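Local coordinates for protein ricin B lectin (Clostridium thermocellum, PDB 3VSF) that acts as an exo-beta-1,3-galactanase, probably hydrolysing galactan through its family 43 catalytic module, and carries a ricin-type beta-trefoil module that binds galactose, at residues Cys88-Asp93 with Glu98-Val103; Tyr69-Gly74 with Thr155-Phe160; Asp469-Ser474 with Ile480-Ser485; Gly432-Tyr437 with Gln445-Thr450. All blocks are in the same frame, centred on the assembly; numbering follows the deposited sequence.

Interaction 1: Cys88-Asp93 with Glu98-Val103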
# COMPACT_ATOMS: atom_id res chain seq x y z
N CYS A 88 6.45 -18.51 7.93
CA CYS A 88 7.34 -17.45 8.37
C CYS A 88 8.55 -17.35 7.46
O CYS A 88 9.29 -18.32 7.28
CB CYS A 88 7.80 -17.69 9.81
SG CYS A 88 9.05 -16.53 10.39
N TYR A 89 8.74 -16.18 6.87
CA TYR A 89 9.87 -15.95 5.98
C TYR A 89 10.81 -14.88 6.54
O TYR A 89 10.36 -13.90 7.13
CB TYR A 89 9.38 -15.55 4.58
CG TYR A 89 8.57 -16.63 3.90
CD1 TYR A 89 7.21 -16.77 4.15
CD2 TYR A 89 9.16 -17.51 3.00
CE1 TYR A 89 6.47 -17.75 3.53
CE2 TYR A 89 8.42 -18.49 2.37
CZ TYR A 89 7.08 -18.61 2.64
OH TYR A 89 6.34 -19.59 2.02
N ARG A 90 12.11 -15.08 6.36
CA ARG A 90 13.12 -14.20 6.93
C ARG A 90 13.97 -13.55 5.84
O ARG A 90 14.26 -14.18 4.82
CB ARG A 90 14.00 -14.99 7.90
CG ARG A 90 15.15 -14.19 8.50
CD ARG A 90 16.00 -15.08 9.40
NE ARG A 90 16.52 -16.24 8.68
CZ ARG A 90 17.80 -16.59 8.64
NH1 ARG A 90 18.70 -15.86 9.28
NH2 ARG A 90 18.18 -17.66 7.96
N SER A 91 14.36 -12.30 6.05
CA SER A 91 15.17 -11.58 5.08
C SER A 91 15.81 -10.32 5.66
O SER A 91 15.33 -9.76 6.64
CB SER A 91 14.34 -11.22 3.85
OG SER A 91 15.10 -10.49 2.91
N LYS A 92 16.91 -9.89 5.04
CA LYS A 92 17.58 -8.65 5.42
C LYS A 92 17.37 -7.57 4.36
O LYS A 92 17.34 -6.38 4.67
CB LYS A 92 19.07 -8.89 5.63
CG LYS A 92 19.43 -9.70 6.86
CD LYS A 92 20.93 -9.83 7.01
CE LYS A 92 21.31 -10.48 8.32
NZ LYS A 92 22.79 -10.66 8.46
N ASP A 93 17.24 -8.00 3.11
CA ASP A 93 17.13 -7.07 1.99
C ASP A 93 15.67 -6.76 1.65
O ASP A 93 15.39 -5.84 0.88
CB ASP A 93 17.85 -7.64 0.76
CG ASP A 93 17.09 -8.79 0.13
OD1 ASP A 93 16.51 -8.58 -0.96
OD2 ASP A 93 17.08 -9.89 0.71
N GLU A 98 13.67 -16.17 2.82
CA GLU A 98 14.05 -17.53 3.17
C GLU A 98 12.95 -18.22 3.97
O GLU A 98 12.41 -17.65 4.92
CB GLU A 98 15.36 -17.53 3.95
CG GLU A 98 15.78 -18.90 4.47
CD GLU A 98 17.09 -18.86 5.23
OE1 GLU A 98 17.82 -17.85 5.10
OE2 GLU A 98 17.39 -19.82 5.96
N TYR A 99 12.62 -19.45 3.58
CA TYR A 99 11.61 -20.23 4.28
C TYR A 99 12.12 -20.64 5.66
O TYR A 99 13.27 -21.05 5.81
CB TYR A 99 11.27 -21.48 3.46
CG TYR A 99 10.01 -22.20 3.91
CD1 TYR A 99 9.11 -21.58 4.77
CD2 TYR A 99 9.74 -23.49 3.49
CE1 TYR A 99 7.96 -22.24 5.18
CE2 TYR A 99 8.60 -24.15 3.89
CZ TYR A 99 7.72 -23.52 4.74
OH TYR A 99 6.58 -24.18 5.15
N ARG A 100 11.26 -20.52 6.67
CA ARG A 100 11.64 -20.85 8.04
C ARG A 100 10.64 -21.81 8.69
O ARG A 100 10.73 -22.09 9.89
CB ARG A 100 11.79 -19.59 8.89
CG ARG A 100 12.84 -18.62 8.37
CD ARG A 100 14.25 -19.19 8.51
NE ARG A 100 14.88 -18.80 9.77
CZ ARG A 100 16.11 -19.17 10.13
NH1 ARG A 100 16.83 -19.95 9.34
NH2 ARG A 100 16.61 -18.76 11.29
N GLY A 101 9.70 -22.31 7.90
CA GLY A 101 8.72 -23.27 8.38
C GLY A 101 7.47 -22.63 8.95
O GLY A 101 7.29 -21.41 8.87
N GLU A 102 6.60 -23.45 9.52
CA GLU A 102 5.35 -22.97 10.10
C GLU A 102 5.49 -22.72 11.60
O GLU A 102 5.51 -23.67 12.39
CB GLU A 102 4.21 -23.95 9.84
CG GLU A 102 3.42 -23.68 8.57
CD GLU A 102 4.25 -23.84 7.31
OE1 GLU A 102 5.34 -24.45 7.38
OE2 GLU A 102 3.81 -23.36 6.24
N VAL A 103 5.59 -21.45 11.98
CA VAL A 103 5.66 -21.09 13.39
C VAL A 103 4.39 -21.53 14.11
O VAL A 103 4.38 -21.70 15.33
CB VAL A 103 5.85 -19.57 13.57
CG1 VAL A 103 7.19 -19.13 13.00
CG2 VAL A 103 4.71 -18.81 12.92
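C88, Y89 and R90 run antiparallel to R100, Y99 and E98 in the beta hairpin that ends the first four-stranded blade of the five-bladed beta-propeller characteristic of glycoside hydrolase family 43. At C88 the strands are held only weakly: its N donates to G101 O and its O accepts from R100 N, both poorly aligned. C88 CB packs on V103 CG1 at 3.6 Å. Y89 and Y99 form a non-hydrogen-bonded pair whose rings lie nearly parallel, planes 23° apart, but are slid past each other so that they barely overlap. The hydroxyl of Y89 bonds to the backbone of H57. R90 then pairs with E98 through two well-formed backbone bonds, R90 N to E98 O at 3.0 Å and E98 N to R90 O at 2.9 Å. The R90 chain leaves the strand extended and bends at chi3 (57°), which lays its guanidinium flat on that of R100, centres 3.4 Å apart. Carboxylates probably offset this pairing of like charges: D157 makes a salt bridge with R100 NH2, while E98 reaches both arginines, its OE1 lying 2.9 Å from R90 NH2 and its OE2 3.4 Å from R100 NH1.

Interaction 2: Tyr69-Gly74 with Thr155-Phe160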
# COMPACT_ATOMS: atom_id res chain seq x y z
N TYR A 69 17.05 -8.91 11.06
CA TYR A 69 16.16 -9.54 10.09
C TYR A 69 14.75 -8.97 10.10
O TYR A 69 14.23 -8.55 11.13
CB TYR A 69 16.11 -11.05 10.31
CG TYR A 69 17.43 -11.76 10.11
CD1 TYR A 69 17.79 -12.22 8.85
CD2 TYR A 69 18.30 -11.97 11.16
CE1 TYR A 69 19.00 -12.87 8.65
CE2 TYR A 69 19.50 -12.62 10.98
CZ TYR A 69 19.85 -13.07 9.72
OH TYR A 69 21.05 -13.72 9.53
N TYR A 70 14.13 -8.97 8.92
CA TYR A 70 12.71 -8.66 8.79
C TYR A 70 11.95 -9.97 8.65
O TYR A 70 12.23 -10.76 7.74
CB TYR A 70 12.45 -7.77 7.58
CG TYR A 70 12.93 -6.34 7.73
CD1 TYR A 70 12.10 -5.36 8.26
CD2 TYR A 70 14.21 -5.98 7.34
CE1 TYR A 70 12.54 -4.06 8.40
CE2 TYR A 70 14.66 -4.68 7.48
CZ TYR A 70 13.81 -3.72 8.01
OH TYR A 70 14.25 -2.42 8.15
N TYR A 71 10.99 -10.21 9.54
CA TYR A 71 10.23 -11.45 9.52
C TYR A 71 8.84 -11.26 8.93
O TYR A 71 8.09 -10.38 9.35
CB TYR A 71 10.14 -12.05 10.93
CG TYR A 71 11.48 -12.51 11.47
CD1 TYR A 71 12.25 -11.67 12.26
CD2 TYR A 71 11.96 -13.78 11.20
CE1 TYR A 71 13.48 -12.08 12.76
CE2 TYR A 71 13.18 -14.20 11.69
CZ TYR A 71 13.93 -13.35 12.47
OH TYR A 71 15.15 -13.76 12.97
N TRP A 72 8.50 -12.10 7.95
CA TRP A 72 7.22 -12.02 7.28
C TRP A 72 6.34 -13.22 7.63
O TRP A 72 6.64 -14.36 7.25
CB TRP A 72 7.42 -11.95 5.76
CG TRP A 72 6.15 -11.85 4.97
CD1 TRP A 72 4.89 -11.67 5.45
CD2 TRP A 72 6.03 -11.92 3.54
NE1 TRP A 72 3.99 -11.63 4.42
CE2 TRP A 72 4.66 -11.78 3.24
CE3 TRP A 72 6.94 -12.10 2.50
CZ2 TRP A 72 4.18 -11.80 1.93
CZ3 TRP A 72 6.46 -12.12 1.20
CH2 TRP A 72 5.09 -11.98 0.93
N TYR A 73 5.27 -12.97 8.37
CA TYR A 73 4.34 -14.03 8.75
C TYR A 73 3.09 -13.98 7.87
O TYR A 73 2.78 -12.94 7.29
CB TYR A 73 3.95 -13.89 10.22
CG TYR A 73 5.12 -13.81 11.17
CD1 TYR A 73 5.75 -14.96 11.63
CD2 TYR A 73 5.61 -12.59 11.60
CE1 TYR A 73 6.82 -14.90 12.49
CE2 TYR A 73 6.68 -12.51 12.47
CZ TYR A 73 7.29 -13.67 12.91
OH TYR A 73 8.36 -13.59 13.77
N GLY A 74 2.39 -15.10 7.79
CA GLY A 74 1.17 -15.19 6.99
C GLY A 74 0.56 -16.57 7.05
O GLY A 74 1.19 -17.51 7.52
N THR A 155 11.50 -17.30 20.45
CA THR A 155 12.21 -16.91 19.24
C THR A 155 11.22 -16.54 18.14
O THR A 155 10.07 -16.99 18.15
CB THR A 155 13.13 -18.04 18.74
OG1 THR A 155 12.35 -19.21 18.47
CG2 THR A 155 14.18 -18.37 19.78
N PRO A 156 11.66 -15.71 17.17
CA PRO A 156 10.78 -15.25 16.09
C PRO A 156 10.39 -16.37 15.13
O PRO A 156 9.21 -16.54 14.84
CB PRO A 156 11.64 -14.21 15.37
CG PRO A 156 13.04 -14.61 15.66
CD PRO A 156 13.01 -15.15 17.06
N ASP A 157 11.37 -17.12 14.64
CA ASP A 157 11.12 -18.17 13.66
C ASP A 157 10.97 -19.55 14.31
O ASP A 157 11.00 -20.57 13.63
CB ASP A 157 12.24 -18.20 12.62
CG ASP A 157 13.62 -18.11 13.23
OD1 ASP A 157 14.52 -17.54 12.58
OD2 ASP A 157 13.80 -18.60 14.36
N GLY A 158 10.80 -19.56 15.63
CA GLY A 158 10.61 -20.80 16.36
C GLY A 158 9.16 -21.22 16.41
O GLY A 158 8.26 -20.42 16.16
N LYS A 159 8.93 -22.49 16.73
CA LYS A 159 7.57 -23.02 16.82
C LYS A 159 6.80 -22.32 17.94
O LYS A 159 7.16 -22.42 19.11
CB LYS A 159 7.60 -24.53 17.08
CG LYS A 159 8.59 -25.30 16.22
CD LYS A 159 8.18 -25.33 14.76
CE LYS A 159 9.14 -26.18 13.94
NZ LYS A 159 8.73 -26.28 12.51
N PHE A 160 5.75 -21.60 17.57
CA PHE A 160 4.91 -20.90 18.54
C PHE A 160 4.01 -21.86 19.30
O PHE A 160 3.64 -22.92 18.79
CB PHE A 160 4.06 -19.83 17.84
CG PHE A 160 4.79 -18.55 17.58
CD1 PHE A 160 4.40 -17.37 18.19
CD2 PHE A 160 5.88 -18.52 16.72
CE1 PHE A 160 5.07 -16.19 17.95
CE2 PHE A 160 6.55 -17.34 16.47
CZ PHE A 160 6.15 -16.17 17.09
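The hydroxyl of Y73 donates to the carbonyl oxygen of P156, OH to O 3.3 Å, the sole hydrogen bond between strand residues Y69-G74 and the loop T155-F160. It is a long bond, and the hydroxyl approaches from above the carbonyl plane, 53° out of it. Two residues earlier, on the same face of the strand, the ring of Y71 receives the proline itself. P156 CB sits over the ring centre, 3.8 Å from the centroid and 11° off the normal, a CH-pi contact, while P156 CG lies 3.5 Å from Y71 CZ near the hydroxyl end. D157 comes to the edge of the same ring: its OD1 is near the ring plane, 3.7 Å from Y71 CE2, with the carboxylate turned 81° to the ring. That carboxylate has its stronger partner in R100. The loop, which joins two strands of the second propeller blade, is thus laid against the aromatic face of the first, and P156 also touches F131 of its own blade. With one long hydrogen bond against a proline on a tyrosine face, the attraction here probably comes mostly from dispersion.

Interaction 3: Asp469-Ser474 with Ile480-Ser485. With GOL (glycerol), chain G.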
# COMPACT_ATOMS: atom_id res chain seq x y z
N ASP A 469 -0.70 20.34 -24.92
CA ASP A 469 -0.82 21.62 -25.62
C ASP A 469 -0.33 22.78 -24.77
O ASP A 469 -0.60 22.84 -23.57
CB ASP A 469 -2.28 21.84 -26.01
CG ASP A 469 -2.47 23.00 -26.97
OD1 ASP A 469 -1.69 23.97 -26.90
OD2 ASP A 469 -3.40 22.94 -27.80
N VAL A 470 0.41 23.70 -25.39
CA VAL A 470 0.79 24.94 -24.73
C VAL A 470 -0.34 25.95 -24.87
O VAL A 470 -0.67 26.38 -25.98
CB VAL A 470 2.08 25.53 -25.33
CG1 VAL A 470 2.50 26.78 -24.57
CG2 VAL A 470 3.20 24.50 -25.32
N ARG A 471 -0.93 26.34 -23.74
CA ARG A 471 -2.10 27.21 -23.75
C ARG A 471 -1.89 28.51 -24.51
O ARG A 471 -0.90 29.22 -24.29
CB ARG A 471 -2.55 27.53 -22.32
CG ARG A 471 -3.77 28.43 -22.25
CD ARG A 471 -3.98 28.99 -20.86
NE ARG A 471 -4.13 27.94 -19.86
CZ ARG A 471 -5.25 27.26 -19.65
NH1 ARG A 471 -6.33 27.51 -20.38
NH2 ARG A 471 -5.30 26.32 -18.71
N LYS A 472 -2.82 28.82 -25.41
CA LYS A 472 -2.81 30.08 -26.14
C LYS A 472 -1.55 30.29 -26.98
O LYS A 472 -1.15 31.43 -27.22
CB LYS A 472 -2.99 31.25 -25.18
CG LYS A 472 -4.35 31.93 -25.29
CD LYS A 472 -5.46 31.03 -24.82
CE LYS A 472 -6.82 31.66 -25.08
NZ LYS A 472 -7.05 31.88 -26.53
N TRP A 473 -0.93 29.20 -27.42
CA TRP A 473 0.27 29.29 -28.24
C TRP A 473 1.37 30.10 -27.56
O TRP A 473 2.23 30.67 -28.23
CB TRP A 473 -0.05 29.91 -29.60
CG TRP A 473 -0.93 29.07 -30.47
CD1 TRP A 473 -2.25 28.77 -30.26
CD2 TRP A 473 -0.57 28.44 -31.70
NE1 TRP A 473 -2.72 27.98 -31.29
CE2 TRP A 473 -1.70 27.77 -32.18
CE3 TRP A 473 0.62 28.38 -32.45
CZ2 TRP A 473 -1.70 27.04 -33.37
CZ3 TRP A 473 0.62 27.66 -33.63
CH2 TRP A 473 -0.53 26.99 -34.08
N SER A 474 1.34 30.15 -26.23
CA SER A 474 2.31 30.94 -25.47
C SER A 474 3.74 30.64 -25.90
O SER A 474 4.11 29.50 -26.16
CB SER A 474 2.16 30.69 -23.97
OG SER A 474 3.14 31.41 -23.25
N ILE A 480 1.28 27.87 -19.55
CA ILE A 480 0.54 26.74 -19.02
C ILE A 480 0.44 25.59 -20.02
O ILE A 480 0.03 25.78 -21.16
CB ILE A 480 -0.89 27.14 -18.58
CG1 ILE A 480 -0.84 28.09 -17.39
CG2 ILE A 480 -1.71 25.91 -18.24
CD1 ILE A 480 -0.47 29.52 -17.75
N ILE A 481 0.83 24.40 -19.58
CA ILE A 481 0.68 23.20 -20.40
C ILE A 481 -0.68 22.57 -20.12
O ILE A 481 -1.03 22.32 -18.96
CB ILE A 481 1.79 22.17 -20.12
CG1 ILE A 481 3.16 22.79 -20.41
CG2 ILE A 481 1.58 20.92 -20.95
CD1 ILE A 481 3.32 23.27 -21.83
N GLN A 482 -1.43 22.30 -21.17
CA GLN A 482 -2.81 21.83 -21.02
C GLN A 482 -3.15 20.69 -21.97
O GLN A 482 -2.27 20.10 -22.60
CB GLN A 482 -3.78 22.99 -21.26
CG GLN A 482 -3.78 23.51 -22.68
CD GLN A 482 -4.72 24.68 -22.89
OE1 GLN A 482 -5.17 25.30 -21.93
NE2 GLN A 482 -5.02 24.98 -24.15
N GLN A 483 -4.44 20.40 -22.05
CA GLN A 483 -4.96 19.34 -22.90
C GLN A 483 -5.87 19.98 -23.94
O GLN A 483 -6.68 20.85 -23.61
CB GLN A 483 -5.75 18.36 -22.04
CG GLN A 483 -6.23 17.11 -22.76
CD GLN A 483 -7.09 16.24 -21.87
OE1 GLN A 483 -6.79 15.06 -21.65
NE2 GLN A 483 -8.16 16.81 -21.34
N TRP A 484 -5.73 19.57 -25.20
CA TRP A 484 -6.52 20.17 -26.27
C TRP A 484 -6.65 19.24 -27.47
O TRP A 484 -5.78 18.41 -27.73
CB TRP A 484 -5.91 21.50 -26.69
CG TRP A 484 -6.86 22.42 -27.40
CD1 TRP A 484 -7.20 22.39 -28.72
CD2 TRP A 484 -7.58 23.51 -26.82
NE1 TRP A 484 -8.09 23.40 -29.00
CE2 TRP A 484 -8.35 24.10 -27.84
CE3 TRP A 484 -7.67 24.04 -25.53
CZ2 TRP A 484 -9.18 25.19 -27.62
CZ3 TRP A 484 -8.50 25.13 -25.31
CH2 TRP A 484 -9.24 25.69 -26.35
N SER A 485 -7.75 19.40 -28.21
CA SER A 485 -7.99 18.60 -29.40
C SER A 485 -6.87 18.78 -30.42
O SER A 485 -6.26 19.85 -30.49
CB SER A 485 -9.33 18.97 -30.03
OG SER A 485 -10.39 18.82 -29.11
C1 GOL G . -4.96 26.05 -28.96
O1 GOL G . -3.98 25.09 -29.29
C2 GOL G . -5.15 26.09 -27.45
O2 GOL G . -3.95 25.72 -26.82
C3 GOL G . -5.53 27.51 -27.03
O3 GOL G . -5.79 27.52 -25.64
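A glycerol-binding pocket of the beta-trefoil lectin module, the glycerol probably from the crystallisation liquor, is lined by D469, Q482 and W484 of one hairpin. The D469 carboxylate, its CG anti to the backbone N (chi1 -169°), turns to the ligand: GOL O1 bonds to OD2 at 2.7 Å, and GOL O2 more weakly to OD1. From the opposing strand Q482 NE2 donates to GOL O3 at 3.0 Å, and the W484 indole lies beneath, with GOL C2 3.6 Å above the ring plane over its centre. N491 also bonds the glycerol, and Q492 holds D469 OD2. An acid, an asparagine and an aromatic platform round a polyol are consistent with a sugar site like the galactose site containing D422 and N444.

Behind the pocket, Q482 OE1 lies over one face of the R471 guanidinium, 2.9 Å from NH1, but the angle is too poor for a hydrogen bond; amide and guanidinium planes stand 80° apart. R471 runs alongside I480, whose CG2 is 3.5 Å from R471 NE at the guanidinium edge. Backbone bonds fix the register: D469 N to Q482 O, Q482 N to D469 O, and R471 N to I480 O at 2.8 Å. On the inner side V470 CG2 meets I481 CD1 at 3.7 Å. Both of these residues pack on W494 of strand 494-498, and I481 is flanked by strands 385-390 and 432-437, with whose I387 and L434 its backbone is hydrogen-bonded.

Interaction 4: Gly432-Tyr437 with Gln445-Thr450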
# COMPACT_ATOMS: atom_id res chain seq x y z
N GLY A 432 -8.10 21.60 -20.41
CA GLY A 432 -7.86 20.84 -19.20
C GLY A 432 -6.40 20.89 -18.79
O GLY A 432 -5.53 20.38 -19.50
N VAL A 433 -6.14 21.50 -17.64
CA VAL A 433 -4.78 21.69 -17.15
C VAL A 433 -4.04 20.38 -16.90
O VAL A 433 -4.63 19.40 -16.42
CB VAL A 433 -4.77 22.54 -15.87
CG1 VAL A 433 -3.76 22.00 -14.87
CG2 VAL A 433 -4.48 24.00 -16.21
N LEU A 434 -2.75 20.36 -17.22
CA LEU A 434 -1.89 19.22 -16.92
C LEU A 434 -1.06 19.49 -15.67
O LEU A 434 -0.58 20.60 -15.46
CB LEU A 434 -0.97 18.90 -18.10
CG LEU A 434 -1.44 17.82 -19.08
CD1 LEU A 434 -2.86 18.09 -19.55
CD2 LEU A 434 -0.49 17.71 -20.26
N ILE A 435 -0.91 18.46 -14.84
CA ILE A 435 -0.14 18.58 -13.61
C ILE A 435 0.77 17.37 -13.43
O ILE A 435 0.70 16.42 -14.20
CB ILE A 435 -1.06 18.68 -12.37
CG1 ILE A 435 -1.89 17.40 -12.23
CG2 ILE A 435 -1.96 19.90 -12.47
CD1 ILE A 435 -2.84 17.42 -11.05
N GLN A 436 1.62 17.42 -12.41
CA GLN A 436 2.36 16.24 -11.99
C GLN A 436 1.67 15.64 -10.77
O GLN A 436 1.41 16.35 -9.80
CB GLN A 436 3.82 16.58 -11.68
CG GLN A 436 4.02 17.48 -10.47
CD GLN A 436 5.47 17.59 -10.06
OE1 GLN A 436 6.35 17.01 -10.70
NE2 GLN A 436 5.73 18.32 -8.99
N TYR A 437 1.36 14.36 -10.83
CA TYR A 437 0.60 13.72 -9.76
C TYR A 437 1.16 12.35 -9.43
O TYR A 437 1.89 11.75 -10.22
CB TYR A 437 -0.87 13.61 -10.15
CG TYR A 437 -1.82 13.46 -8.98
CD1 TYR A 437 -2.12 14.54 -8.16
CD2 TYR A 437 -2.41 12.23 -8.70
CE1 TYR A 437 -2.98 14.40 -7.09
CE2 TYR A 437 -3.28 12.09 -7.63
CZ TYR A 437 -3.56 13.18 -6.83
OH TYR A 437 -4.42 13.05 -5.76
N GLN A 445 -2.83 9.25 -17.10
CA GLN A 445 -1.39 9.30 -16.89
C GLN A 445 -0.67 8.48 -17.96
O GLN A 445 0.55 8.33 -17.93
CB GLN A 445 -1.02 8.78 -15.50
CG GLN A 445 -1.62 9.60 -14.37
CD GLN A 445 -1.12 9.17 -13.00
OE1 GLN A 445 -0.42 8.17 -12.87
NE2 GLN A 445 -1.48 9.93 -11.97
N HIS A 446 -1.44 7.96 -18.91
CA HIS A 446 -0.88 7.21 -20.03
C HIS A 446 -0.85 8.06 -21.30
O HIS A 446 -1.85 8.68 -21.66
CB HIS A 446 -1.69 5.93 -20.27
CG HIS A 446 -1.61 4.95 -19.14
ND1 HIS A 446 -2.30 3.75 -19.14
CD2 HIS A 446 -0.92 4.98 -17.97
CE1 HIS A 446 -2.04 3.10 -18.02
NE2 HIS A 446 -1.21 3.82 -17.30
N TRP A 447 0.29 8.08 -21.97
CA TRP A 447 0.47 8.92 -23.14
C TRP A 447 1.00 8.14 -24.34
O TRP A 447 1.93 7.35 -24.22
CB TRP A 447 1.44 10.07 -22.81
CG TRP A 447 0.99 10.91 -21.66
CD1 TRP A 447 1.34 10.76 -20.35
CD2 TRP A 447 0.10 12.03 -21.72
NE1 TRP A 447 0.72 11.72 -19.59
CE2 TRP A 447 -0.04 12.52 -20.40
CE3 TRP A 447 -0.58 12.68 -22.75
CZ2 TRP A 447 -0.84 13.61 -20.09
CZ3 TRP A 447 -1.38 13.77 -22.44
CH2 TRP A 447 -1.50 14.23 -21.12
N LYS A 448 0.39 8.38 -25.50
CA LYS A 448 0.85 7.75 -26.74
C LYS A 448 1.58 8.75 -27.63
O LYS A 448 1.09 9.86 -27.86
CB LYS A 448 -0.32 7.13 -27.50
CG LYS A 448 0.10 6.42 -28.78
CD LYS A 448 -1.07 5.69 -29.43
CE LYS A 448 -2.09 6.67 -29.99
NZ LYS A 448 -3.20 5.96 -30.69
N PHE A 449 2.74 8.35 -28.12
CA PHE A 449 3.53 9.20 -29.01
C PHE A 449 3.25 8.87 -30.47
O PHE A 449 3.38 7.72 -30.89
CB PHE A 449 5.02 9.04 -28.71
CG PHE A 449 5.45 9.64 -27.40
CD1 PHE A 449 6.11 10.86 -27.36
CD2 PHE A 449 5.18 8.99 -26.21
CE1 PHE A 449 6.50 11.41 -26.16
CE2 PHE A 449 5.56 9.54 -25.00
CZ PHE A 449 6.22 10.75 -24.98
N THR A 450 2.87 9.88 -31.24
CA THR A 450 2.59 9.70 -32.66
C THR A 450 3.58 10.50 -33.49
O THR A 450 3.56 11.73 -33.49
CB THR A 450 1.16 10.14 -33.01
OG1 THR A 450 0.23 9.55 -32.10
CG2 THR A 450 0.82 9.73 -34.43
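L434 and W447 approach from opposite directions across the interior of the lectin module, and Q445 fills the neighbouring place beside Y437. L434 CD2 reaches the far end of the indole, 3.7 Å from W447 CH2 and 4.1 Å from W447 CZ2. The tryptophan is brought there by a first torsion that sets CG beside its own backbone N (chi1 -57°), and its rotation is further fixed by a hydrogen bond from NE1 to the carbonyl of L421. V423 touches both L434 and W447, while I412 and I459 pack on the indole as well, so the contact is one part of a larger apolar cluster.

Q445 extends beyond CG toward strand 432-437, and its NE2 comes near the plane of the Y437 ring at the edge, 4.1 Å from CD2, with amide and ring planes 65° apart. This is van der Waals proximity, and no hydrogen bond links the two segments. The amide is instead gripped from outside them: NE2 donates to D422 OD2 and to the carbonyl of T438, and OE1 accepts from N440 N. D422 and N440 bind galactose, which is absent from this chain, so Q445 is a second-shell residue that probably holds both in position. Glutamine and tryptophan two apart, the one beside a sugar site and the other buried in the core, make Q445-W447 the QxW motif characteristic of ricin-type beta-trefoils.

From the N terminus, strand 69-74 comes first, and its contact with 155-160 (interaction 2) closes a loop of 80 residues. Interaction 1 is nested inside that loop as a short hairpin, and the two touch: S91 O pairs with Y70 N in the sheet of the first blade, and V103 O with F160 N between blades. Together they fasten the first propeller blade to the second. Interactions 4 and 3 follow in series in the lectin module, each closing a short loop. They meet in the sheet, where strands 479-484 and 432-437 are neighbours, linking the core contact to the glycerol-bearing hairpin. Interactions 1 and 3 have centres about 53 Å apart, across the two modules.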